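Local coordinates for protein galactose-1-phosphate uridylyltransferase (Pyrobaculum aerophilum str. IM2, PDB 6K9Z) that probably transfers uridylyl groups between UDP-glucose and hexose 1-phosphates, binding UDP and zinc in a half-barrel fold of the HIT clan, at residues A[45-50]-A[76-81]; A[120-125]-A[141-146]. The protein carries 1 engineered substitution. One frame throughout, in Å; residues are numbered along the deposited sequence.

Contact 1 (A[45-50]-A[76-81]); sequences VLILPN and SSLVVV. With UDP (uridine-5'-diphosphate), chain G.
L46 and L48 pair with V81 and V79 where strand 46-49 lies antiparallel against strand 76-81, at one edge of the half-barrel sheet as this chain forms it. The short axes approach to 4.5 Å at 148°. Four backbone hydrogen bonds fix the register, V79 N to L48 O being nearly linear (2.8 Å, 174°), and N50 N to S77 O adds a fifth. On the face of I47 and V80, I47 CG2 meets L78 CD1 at 3.7 Å, while V80 reaches I102 of helix 96-114. On the other face, L48 sends CD1 to V79 and CD2 to V81, and V81 also touches the zinc ligand H138.

The side chain of N50 carries the contact into the UDP site. Its CB lies 3.3 Å from S77 OG. Because CG is anti to the backbone N (chi1 -166°), it lies by both ribose hydroxyls, nearest UDP O3' (3.3 Å). OD1 accepts from UDP O2' at 2.7 Å and also from Y52 N. ND2 donates to UDP O3', modelled at 2.5 Å, too short to be trusted as it stands; V79 CG2 packs beside it. ND2 also donates to a water, and with both OD1 bonds this fixes the amide's rotation, the O3' bond only supporting. That water accepts from S77 OG and donates to L78 O at 2.7 Å.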
ATOM      1  N   VAL A  45     -25.888  17.648  -3.973  1.00 25.66           N
ATOM      2  CA  VAL A  45     -24.637  17.124  -3.364  1.00 24.31           C
ATOM      3  C   VAL A  45     -24.649  17.473  -1.885  1.00 24.72           C
ATOM      4  O   VAL A  45     -25.096  18.551  -1.526  1.00 24.56           O
ATOM      5  CB  VAL A  45     -23.375  17.682  -4.047  1.00 23.68           C
ATOM      6  CG1 VAL A  45     -22.116  17.243  -3.332  1.00 22.75           C
ATOM      7  CG2 VAL A  45     -23.323  17.313  -5.526  1.00 24.43           C
ATOM      8  N   LEU A  46     -24.195  16.546  -1.056  1.00 24.81           N
ATOM      9  CA  LEU A  46     -24.176  16.736   0.399  1.00 26.26           C
ATOM     10  C   LEU A  46     -22.798  16.388   0.920  1.00 25.87           C
ATOM     11  O   LEU A  46     -22.328  15.319   0.568  1.00 25.80           O
ATOM     12  CB  LEU A  46     -25.227  15.792   0.971  1.00 29.04           C
ATOM     13  CG  LEU A  46     -25.914  16.311   2.208  1.00 32.50           C
ATOM     14  CD1 LEU A  46     -26.536  17.661   1.908  1.00 33.90           C
ATOM     15  CD2 LEU A  46     -26.955  15.312   2.687  1.00 34.47           C
ATOM     16  N   ILE A  47     -22.183  17.252   1.733  1.00 25.47           N
ATOM     17  CA  ILE A  47     -20.910  16.932   2.424  1.00 24.89           C
ATOM     18  C   ILE A  47     -21.253  16.845   3.907  1.00 27.33           C
ATOM     19  O   ILE A  47     -21.704  17.852   4.472  1.00 28.48           O
ATOM     20  CB  ILE A  47     -19.807  17.937   2.088  1.00 24.64           C
ATOM     21  CG1 ILE A  47     -19.531  17.876   0.585  1.00 24.25           C
ATOM     22  CG2 ILE A  47     -18.563  17.698   2.938  1.00 24.01           C
ATOM     23  CD1 ILE A  47     -18.394  18.717   0.113  1.00 24.26           C
ATOM     24  N   LEU A  48     -21.023  15.785   4.545  1.00 26.14           N
ATOM     25  CA  LEU A  48     -21.529  15.565   5.907  1.00 28.42           C
ATOM     26  C   LEU A  48     -20.519  14.810   6.738  1.00 26.35           C
ATOM     27  O   LEU A  48     -19.605  14.180   6.211  1.00 24.20           O
ATOM     28  CB  LEU A  48     -22.889  14.881   5.862  1.00 33.26           C
ATOM     29  CG  LEU A  48     -23.003  13.507   5.248  1.00 36.35           C
ATOM     30  CD1 LEU A  48     -22.546  12.452   6.244  1.00 39.86           C
ATOM     31  CD2 LEU A  48     -24.478  13.271   4.948  1.00 40.76           C
ATOM     32  N   PRO A  49     -20.606  15.018   8.050  1.00 26.00           N
ATOM     33  CA  PRO A  49     -19.637  14.438   8.973  1.00 25.46           C
ATOM     34  C   PRO A  49     -19.649  12.907   8.901  1.00 25.31           C
ATOM     35  O   PRO A  49     -20.711  12.335   8.818  1.00 25.55           O
ATOM     36  CB  PRO A  49     -20.129  14.880  10.358  1.00 27.58           C
ATOM     37  CG  PRO A  49     -20.865  16.167  10.094  1.00 29.03           C
ATOM     38  CD  PRO A  49     -21.489  15.968   8.731  1.00 28.20           C
ATOM     39  N   ASN A  50     -18.466  12.293   8.891  1.00 24.14           N
ATOM     40  CA  ASN A  50     -18.394  10.810   8.889  1.00 25.08           C
ATOM     41  C   ASN A  50     -18.898  10.322  10.253  1.00 26.59           C
ATOM     42  O   ASN A  50     -18.515  10.922  11.259  1.00 26.94           O
ATOM     43  CB  ASN A  50     -16.979  10.312   8.602  1.00 23.49           C
ATOM     44  CG  ASN A  50     -16.933   8.838   8.265  1.00 24.20           C
ATOM     45  OD1 ASN A  50     -17.311   8.000   9.076  1.00 25.12           O
ATOM     46  ND2 ASN A  50     -16.474   8.517   7.068  1.00 23.05           N
ATOM     47  N   SER A  76     -11.186  16.916  10.401  1.00 21.75           N
ATOM     48  CA  SER A  76     -12.569  16.584   9.996  1.00 22.26           C
ATOM     49  C   SER A  76     -12.477  15.393   9.069  1.00 21.01           C
ATOM     50  O   SER A  76     -11.549  15.343   8.218  1.00 19.84           O
ATOM     51  CB  SER A  76     -13.294  17.701   9.293  1.00 24.09           C
ATOM     52  OG  SER A  76     -13.204  18.881  10.023  1.00 27.77           O
ATOM     53  N   SER A  77     -13.427  14.494   9.210  1.00 20.10           N
ATOM     54  CA  SER A  77     -13.628  13.360   8.278  1.00 19.74           C
ATOM     55  C   SER A  77     -15.045  13.503   7.724  1.00 19.21           C
ATOM     56  O   SER A  77     -15.985  13.576   8.534  1.00 20.74           O
ATOM     57  CB  SER A  77     -13.417  12.079   8.950  1.00 19.27           C
ATOM     58  OG  SER A  77     -13.767  11.043   8.064  1.00 19.58           O
ATOM     59  N   LEU A  78     -15.134  13.718   6.407  1.00 18.56           N
ATOM     60  CA  LEU A  78     -16.371  14.081   5.706  1.00 18.65           C
ATOM     61  C   LEU A  78     -16.682  13.038   4.628  1.00 18.16           C
ATOM     62  O   LEU A  78     -15.766  12.468   4.024  1.00 17.42           O
ATOM     63  CB  LEU A  78     -16.219  15.476   5.091  1.00 19.33           C
ATOM     64  CG  LEU A  78     -15.861  16.621   6.041  1.00 20.04           C
ATOM     65  CD1 LEU A  78     -15.631  17.899   5.215  1.00 21.10           C
ATOM     66  CD2 LEU A  78     -16.923  16.842   7.067  1.00 21.63           C
ATOM     67  N   VAL A  79     -17.955  12.843   4.407  1.00 18.80           N
ATOM     68  CA  VAL A  79     -18.514  12.021   3.312  1.00 18.99           C
ATOM     69  C   VAL A  79     -19.105  12.986   2.310  1.00 19.18           C
ATOM     70  O   VAL A  79     -19.903  13.869   2.679  1.00 19.55           O
ATOM     71  CB  VAL A  79     -19.544  11.000   3.812  1.00 19.97           C
ATOM     72  CG1 VAL A  79     -20.138  10.245   2.643  1.00 20.64           C
ATOM     73  CG2 VAL A  79     -18.924  10.053   4.811  1.00 20.55           C
ATOM     74  N   VAL A  80     -18.731  12.795   1.058  1.00 18.81           N
ATOM     75  CA  VAL A  80     -19.308  13.551  -0.083  1.00 19.24           C
ATOM     76  C   VAL A  80     -20.357  12.611  -0.701  1.00 20.29           C
ATOM     77  O   VAL A  80     -19.935  11.647  -1.399  1.00 19.85           O
ATOM     78  CB  VAL A  80     -18.224  13.916  -1.098  1.00 18.78           C
ATOM     79  CG1 VAL A  80     -18.805  14.644  -2.321  1.00 19.75           C
ATOM     80  CG2 VAL A  80     -17.080  14.711  -0.444  1.00 18.71           C
ATOM     81  N   VAL A  81     -21.629  12.899  -0.479  1.00 20.20           N
ATOM     82  CA  VAL A  81     -22.739  12.158  -1.122  1.00 21.31           C
ATOM     83  C   VAL A  81     -22.905  12.808  -2.483  1.00 21.64           C
ATOM     84  O   VAL A  81     -23.360  13.970  -2.554  1.00 22.10           O
ATOM     85  CB  VAL A  81     -24.017  12.132  -0.286  1.00 22.01           C
ATOM     86  CG1 VAL A  81     -25.027  11.151  -0.856  1.00 23.00           C
ATOM     87  CG2 VAL A  81     -23.754  11.854   1.173  1.00 22.02           C
TER
HETATM   88  N1  UDP G 405     -20.196   5.987   6.847  1.00 50.53           N
HETATM   89  C2  UDP G 405     -20.889   7.004   7.518  1.00 52.26           C
HETATM   90  N3  UDP G 405     -22.078   6.778   8.067  1.00 57.61           N
HETATM   91  C4  UDP G 405     -22.596   5.569   8.014  1.00 56.78           C
HETATM   92  C5  UDP G 405     -21.951   4.534   7.396  1.00 54.31           C
HETATM   93  C6  UDP G 405     -20.727   4.784   6.825  1.00 53.88           C
HETATM   94  O2  UDP G 405     -20.485   8.127   7.603  1.00 48.25           O
HETATM   95  O4  UDP G 405     -23.688   5.362   8.511  1.00 61.04           O
HETATM   96  C1' UDP G 405     -18.874   6.146   6.275  1.00 47.06           C
HETATM   97  C2' UDP G 405     -18.064   5.170   7.128  1.00 46.67           C
HETATM   98  O2' UDP G 405     -17.889   5.459   8.498  1.00 41.24           O
HETATM   99  C3' UDP G 405     -16.755   5.097   6.406  1.00 40.06           C
HETATM  100  C4' UDP G 405     -17.188   5.137   5.005  1.00 46.27           C
HETATM  101  O4' UDP G 405     -18.562   5.547   5.025  1.00 46.95           O
HETATM  102  O3' UDP G 405     -15.860   6.113   6.705  1.00 40.37           O
HETATM  103  C5' UDP G 405     -16.837   3.698   4.674  1.00 54.67           C
HETATM  104  O5' UDP G 405     -15.410   3.451   4.779  1.00 63.43           O
HETATM  105  PA  UDP G 405     -14.374   3.248   6.047  1.00 71.02           P
HETATM  106  O1A UDP G 405     -14.988   2.514   7.219  1.00 68.71           O
HETATM  107  O2A UDP G 405     -13.301   2.374   5.482  1.00 62.26           O
HETATM  108  O3A UDP G 405     -13.825   4.742   6.410  1.00 38.42           O
HETATM  109  PB  UDP G 405     -13.091   5.385   7.621  1.00 21.82           P
HETATM  110  O1B UDP G 405     -14.061   5.199   8.614  1.00 41.19           O
HETATM  111  O2B UDP G 405     -12.793   6.786   7.289  1.00 24.22           O
HETATM  112  O3B UDP G 405     -11.947   4.601   7.896  1.00 35.69           O
HETATM  113  O   HOH W   1     -14.685  10.495   5.586  1.00 16.95           O

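Contact 2 (A[120-125]-A[141-146]); sequences AYFLFF and SQIYIL. With UDP (uridine-5'-diphosphate), chain G.
The beta hairpin of strands 121-128 and 140-146 pairs L123 with Y144 through two backbone hydrogen bonds, and F125 with Q142 through two more. The segment axes lie 4.7 Å apart at 165°. At the far end A120 N and Y121 N both donate to L146 O, a classic beta bulge.

A chi1 of 65° sets F125 CG between its backbone N and carbonyl carbon, and the ring leans over the neighbouring strand. Its edge points at the face of Y144 in a T-shaped stack: centroids 5.0 Å apart, planes at 71°, F125 CE1 above the centre of the Y144 ring. Q142 CB makes a CH-pi contact over one face of F125, off centre toward the rim, 3.9 Å from the centroid. On the other sheet face I143 CG2 makes a CH-pi contact with F122, 3.8 Å from its centroid.

Y144 OH donates to UDP O2B at 2.7 Å, and this oxygen lies in the ring plane. A leucine in place of Y144 would probably leave O2B without this donor and the F125 edge without its aromatic face. This hairpin sets F122 and F124 against helix 96-114, F125 and Y144 against the second subunit, and lines the half-barrel's UDP pocket with Y144.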
ATOM      1  N   ALA A 120      -3.554  21.097   8.014  1.00 19.79           N
ATOM      2  CA  ALA A 120      -2.336  21.006   7.173  1.00 19.09           C
ATOM      3  C   ALA A 120      -2.651  20.492   5.764  1.00 17.57           C
ATOM      4  O   ALA A 120      -1.916  20.806   4.796  1.00 17.29           O
ATOM      5  CB  ALA A 120      -1.308  20.127   7.840  1.00 19.27           C
ATOM      6  N   TYR A 121      -3.701  19.689   5.608  1.00 16.81           N
ATOM      7  CA  TYR A 121      -3.926  18.951   4.343  1.00 15.62           C
ATOM      8  C   TYR A 121      -5.414  18.675   4.142  1.00 15.31           C
ATOM      9  O   TYR A 121      -6.130  18.318   5.091  1.00 15.68           O
ATOM     10  CB  TYR A 121      -3.084  17.664   4.294  1.00 15.55           C
ATOM     11  CG  TYR A 121      -2.849  17.275   2.868  1.00 14.67           C
ATOM     12  CD1 TYR A 121      -1.809  17.823   2.146  1.00 14.88           C
ATOM     13  CD2 TYR A 121      -3.719  16.384   2.226  1.00 14.70           C
ATOM     14  CE1 TYR A 121      -1.623  17.502   0.814  1.00 14.71           C
ATOM     15  CE2 TYR A 121      -3.548  16.072   0.885  1.00 14.43           C
ATOM     16  CZ  TYR A 121      -2.529  16.666   0.179  1.00 14.38           C
ATOM     17  OH  TYR A 121      -2.313  16.386  -1.132  1.00 15.74           O
ATOM     18  N   PHE A 122      -5.836  18.788   2.891  1.00 14.44           N
ATOM     19  CA  PHE A 122      -7.193  18.425   2.447  1.00 14.72           C
ATOM     20  C   PHE A 122      -7.017  17.219   1.525  1.00 14.74           C
ATOM     21  O   PHE A 122      -6.544  17.399   0.385  1.00 15.20           O
ATOM     22  CB  PHE A 122      -7.862  19.632   1.793  1.00 15.25           C
ATOM     23  CG  PHE A 122      -9.307  19.417   1.402  1.00 15.24           C
ATOM     24  CD1 PHE A 122      -9.621  18.785   0.204  1.00 14.68           C
ATOM     25  CD2 PHE A 122     -10.330  19.956   2.177  1.00 15.95           C
ATOM     26  CE1 PHE A 122     -10.952  18.667  -0.194  1.00 15.13           C
ATOM     27  CE2 PHE A 122     -11.648  19.868   1.754  1.00 16.47           C
ATOM     28  CZ  PHE A 122     -11.956  19.248   0.540  1.00 15.46           C
ATOM     29  N   LEU A 123      -7.393  16.025   1.994  1.00 14.76           N
ATOM     30  CA  LEU A 123      -7.240  14.780   1.218  1.00 14.28           C
ATOM     31  C   LEU A 123      -8.631  14.344   0.712  1.00 14.91           C
ATOM     32  O   LEU A 123      -9.459  13.885   1.538  1.00 15.25           O
ATOM     33  CB  LEU A 123      -6.632  13.664   2.068  1.00 14.68           C
ATOM     34  CG  LEU A 123      -6.453  12.332   1.317  1.00 14.61           C
ATOM     35  CD1 LEU A 123      -5.364  12.451   0.243  1.00 15.12           C
ATOM     36  CD2 LEU A 123      -6.101  11.210   2.278  1.00 15.42           C
ATOM     37  N   PHE A 124      -8.857  14.426  -0.598  1.00 15.15           N
ATOM     38  CA  PHE A 124     -10.083  13.926  -1.275  1.00 15.45           C
ATOM     39  C   PHE A 124      -9.764  12.573  -1.920  1.00 14.15           C
ATOM     40  O   PHE A 124      -8.765  12.499  -2.671  1.00 12.83           O
ATOM     41  CB  PHE A 124     -10.504  14.963  -2.317  1.00 16.95           C
ATOM     42  CG  PHE A 124     -11.672  14.571  -3.163  1.00 19.71           C
ATOM     43  CD1 PHE A 124     -12.879  14.292  -2.596  1.00 19.89           C
ATOM     44  CD2 PHE A 124     -11.603  14.609  -4.544  1.00 25.75           C
ATOM     45  CE1 PHE A 124     -13.956  13.902  -3.352  1.00 21.68           C
ATOM     46  CE2 PHE A 124     -12.708  14.264  -5.323  1.00 27.53           C
ATOM     47  CZ  PHE A 124     -13.887  13.896  -4.717  1.00 25.88           C
ATOM     48  N   PHE A 125     -10.568  11.548  -1.662  1.00 13.86           N
ATOM     49  CA  PHE A 125     -10.333  10.216  -2.254  1.00 13.95           C
ATOM     50  C   PHE A 125     -11.659   9.513  -2.469  1.00 14.36           C
ATOM     51  O   PHE A 125     -12.668   9.926  -1.913  1.00 14.31           O
ATOM     52  CB  PHE A 125      -9.350   9.369  -1.445  1.00 14.32           C
ATOM     53  CG  PHE A 125      -9.805   8.985  -0.076  1.00 14.80           C
ATOM     54  CD1 PHE A 125      -9.669   9.872   0.978  1.00 15.54           C
ATOM     55  CD2 PHE A 125     -10.398   7.749   0.148  1.00 15.12           C
ATOM     56  CE1 PHE A 125     -10.051   9.500   2.257  1.00 15.67           C
ATOM     57  CE2 PHE A 125     -10.819   7.392   1.413  1.00 16.13           C
ATOM     58  CZ  PHE A 125     -10.659   8.264   2.473  1.00 16.19           C
ATOM     59  N   SER A 141     -17.784   9.750  -2.034  1.00 18.45           N
ATOM     60  CA  SER A 141     -16.326   9.915  -1.852  1.00 17.73           C
ATOM     61  C   SER A 141     -16.070  10.451  -0.426  1.00 16.86           C
ATOM     62  O   SER A 141     -17.012  10.687   0.305  1.00 16.42           O
ATOM     63  CB  SER A 141     -15.752  10.772  -2.982  1.00 17.91           C
ATOM     64  OG  SER A 141     -16.584  11.852  -3.333  1.00 21.19           O
ATOM     65  N   GLN A 142     -14.816  10.691  -0.094  1.00 15.91           N
ATOM     66  CA  GLN A 142     -14.421  11.014   1.280  1.00 16.44           C
ATOM     67  C   GLN A 142     -13.459  12.196   1.236  1.00 15.84           C
ATOM     68  O   GLN A 142     -12.676  12.320   0.299  1.00 15.52           O
ATOM     69  CB  GLN A 142     -13.816   9.792   1.993  1.00 17.01           C
ATOM     70  CG  GLN A 142     -14.823   8.656   2.263  1.00 18.22           C
ATOM     71  CD  GLN A 142     -14.247   7.616   3.184  1.00 20.06           C
ATOM     72  OE1 GLN A 142     -13.965   7.850   4.382  1.00 22.47           O
ATOM     73  NE2 GLN A 142     -14.074   6.443   2.627  1.00 19.25           N
ATOM     74  N   ILE A 143     -13.516  12.991   2.293  1.00 15.70           N
ATOM     75  CA  ILE A 143     -12.487  14.017   2.585  1.00 15.29           C
ATOM     76  C   ILE A 143     -11.937  13.795   4.003  1.00 15.68           C
ATOM     77  O   ILE A 143     -12.742  13.691   4.941  1.00 15.40           O
ATOM     78  CB  ILE A 143     -13.095  15.423   2.476  1.00 15.86           C
ATOM     79  CG1 ILE A 143     -13.619  15.748   1.070  1.00 15.99           C
ATOM     80  CG2 ILE A 143     -12.041  16.439   2.914  1.00 16.37           C
ATOM     81  CD1 ILE A 143     -14.692  16.814   1.039  1.00 16.70           C
ATOM     82  N   TYR A 144     -10.615  13.786   4.155  1.00 15.82           N
ATOM     83  CA  TYR A 144      -9.973  13.927   5.472  1.00 16.04           C
ATOM     84  C   TYR A 144      -9.302  15.287   5.459  1.00 16.06           C
ATOM     85  O   TYR A 144      -8.472  15.549   4.559  1.00 15.61           O
ATOM     86  CB  TYR A 144      -8.928  12.858   5.742  1.00 16.30           C
ATOM     87  CG  TYR A 144      -9.363  11.416   5.849  1.00 16.48           C
ATOM     88  CD1 TYR A 144     -10.675  11.023   6.111  1.00 16.60           C
ATOM     89  CD2 TYR A 144      -8.400  10.413   5.704  1.00 16.48           C
ATOM     90  CE1 TYR A 144     -11.016   9.687   6.228  1.00 17.33           C
ATOM     91  CE2 TYR A 144      -8.735   9.075   5.835  1.00 16.89           C
ATOM     92  CZ  TYR A 144     -10.043   8.711   6.099  1.00 17.22           C
ATOM     93  OH  TYR A 144     -10.414   7.412   6.203  1.00 17.70           O
ATOM     94  N   ILE A 145      -9.651  16.124   6.410  1.00 16.42           N
ATOM     95  CA  ILE A 145      -8.923  17.386   6.692  1.00 16.43           C
ATOM     96  C   ILE A 145      -8.012  17.049   7.872  1.00 16.56           C
ATOM     97  O   ILE A 145      -8.524  16.703   8.934  1.00 16.58           O
ATOM     98  CB  ILE A 145      -9.922  18.524   7.002  1.00 17.83           C
ATOM     99  CG1 ILE A 145     -10.847  18.764   5.800  1.00 17.74           C
ATOM    100  CG2 ILE A 145      -9.172  19.778   7.338  1.00 18.23           C
ATOM    101  CD1 ILE A 145     -11.947  19.748   5.993  1.00 18.82           C
ATOM    102  N   LEU A 146      -6.717  17.069   7.630  1.00 16.10           N
ATOM    103  CA  LEU A 146      -5.729  16.479   8.541  1.00 16.56           C
ATOM    104  C   LEU A 146      -4.773  17.515   9.109  1.00 16.73           C
ATOM    105  O   LEU A 146      -4.422  18.496   8.439  1.00 16.52           O
ATOM    106  CB  LEU A 146      -4.924  15.446   7.762  1.00 16.42           C
ATOM    107  CG  LEU A 146      -5.715  14.281   7.163  1.00 16.08           C
ATOM    108  CD1 LEU A 146      -4.892  13.652   6.056  1.00 15.93           C
ATOM    109  CD2 LEU A 146      -6.085  13.312   8.252  1.00 17.01           C
TER
HETATM  110  N1  UDP G 405     -20.196   5.987   6.847  1.00 50.53           N
HETATM  111  C2  UDP G 405     -20.889   7.004   7.518  1.00 52.26           C
HETATM  112  N3  UDP G 405     -22.078   6.778   8.067  1.00 57.61           N
HETATM  113  C4  UDP G 405     -22.596   5.569   8.014  1.00 56.78           C
HETATM  114  C5  UDP G 405     -21.951   4.534   7.396  1.00 54.31           C
HETATM  115  C6  UDP G 405     -20.727   4.784   6.825  1.00 53.88           C
HETATM  116  O2  UDP G 405     -20.485   8.127   7.603  1.00 48.25           O
HETATM  117  O4  UDP G 405     -23.688   5.362   8.511  1.00 61.04           O
HETATM  118  C1' UDP G 405     -18.874   6.146   6.275  1.00 47.06           C
HETATM  119  C2' UDP G 405     -18.064   5.170   7.128  1.00 46.67           C
HETATM  120  O2' UDP G 405     -17.889   5.459   8.498  1.00 41.24           O
HETATM  121  C3' UDP G 405     -16.755   5.097   6.406  1.00 40.06           C
HETATM  122  C4' UDP G 405     -17.188   5.137   5.005  1.00 46.27           C
HETATM  123  O4' UDP G 405     -18.562   5.547   5.025  1.00 46.95           O
HETATM  124  O3' UDP G 405     -15.860   6.113   6.705  1.00 40.37           O
HETATM  125  C5' UDP G 405     -16.837   3.698   4.674  1.00 54.67           C
HETATM  126  O5' UDP G 405     -15.410   3.451   4.779  1.00 63.43           O
HETATM  127  PA  UDP G 405     -14.374   3.248   6.047  1.00 71.02           P
HETATM  128  O1A UDP G 405     -14.988   2.514   7.219  1.00 68.71           O
HETATM  129  O2A UDP G 405     -13.301   2.374   5.482  1.00 62.26           O
HETATM  130  O3A UDP G 405     -13.825   4.742   6.410  1.00 38.42           O
HETATM  131  PB  UDP G 405     -13.091   5.385   7.621  1.00 21.82           P
HETATM  132  O1B UDP G 405     -14.061   5.199   8.614  1.00 41.19           O
HETATM  133  O2B UDP G 405     -12.793   6.786   7.289  1.00 24.22           O
HETATM  134  O3B UDP G 405     -11.947   4.601   7.896  1.00 35.69           O

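Contacts 1 and 2 are neighbouring parts of one antiparallel sheet, their centres about 10 Å apart. Strands 76-81 and 140-146 join them: S76 O to I145 N (2.7 Å) and L78 N to I143 O (2.8 Å) are probable hydrogen bonds. Contact 1 is partly buried and involves the outermost strand; its packing is aliphatic. Contact 2 lies deeper, about 9 Å from the chain centre against about 15 Å, and is rich in aromatic rings; its L146 touches L291 of the second subunit. Both reach UDP differently: 45-50 grips the ribose hydroxyls, 141-146 the beta-phosphate. F140, engineered at the predicted nucleophile position, lies beside Q142.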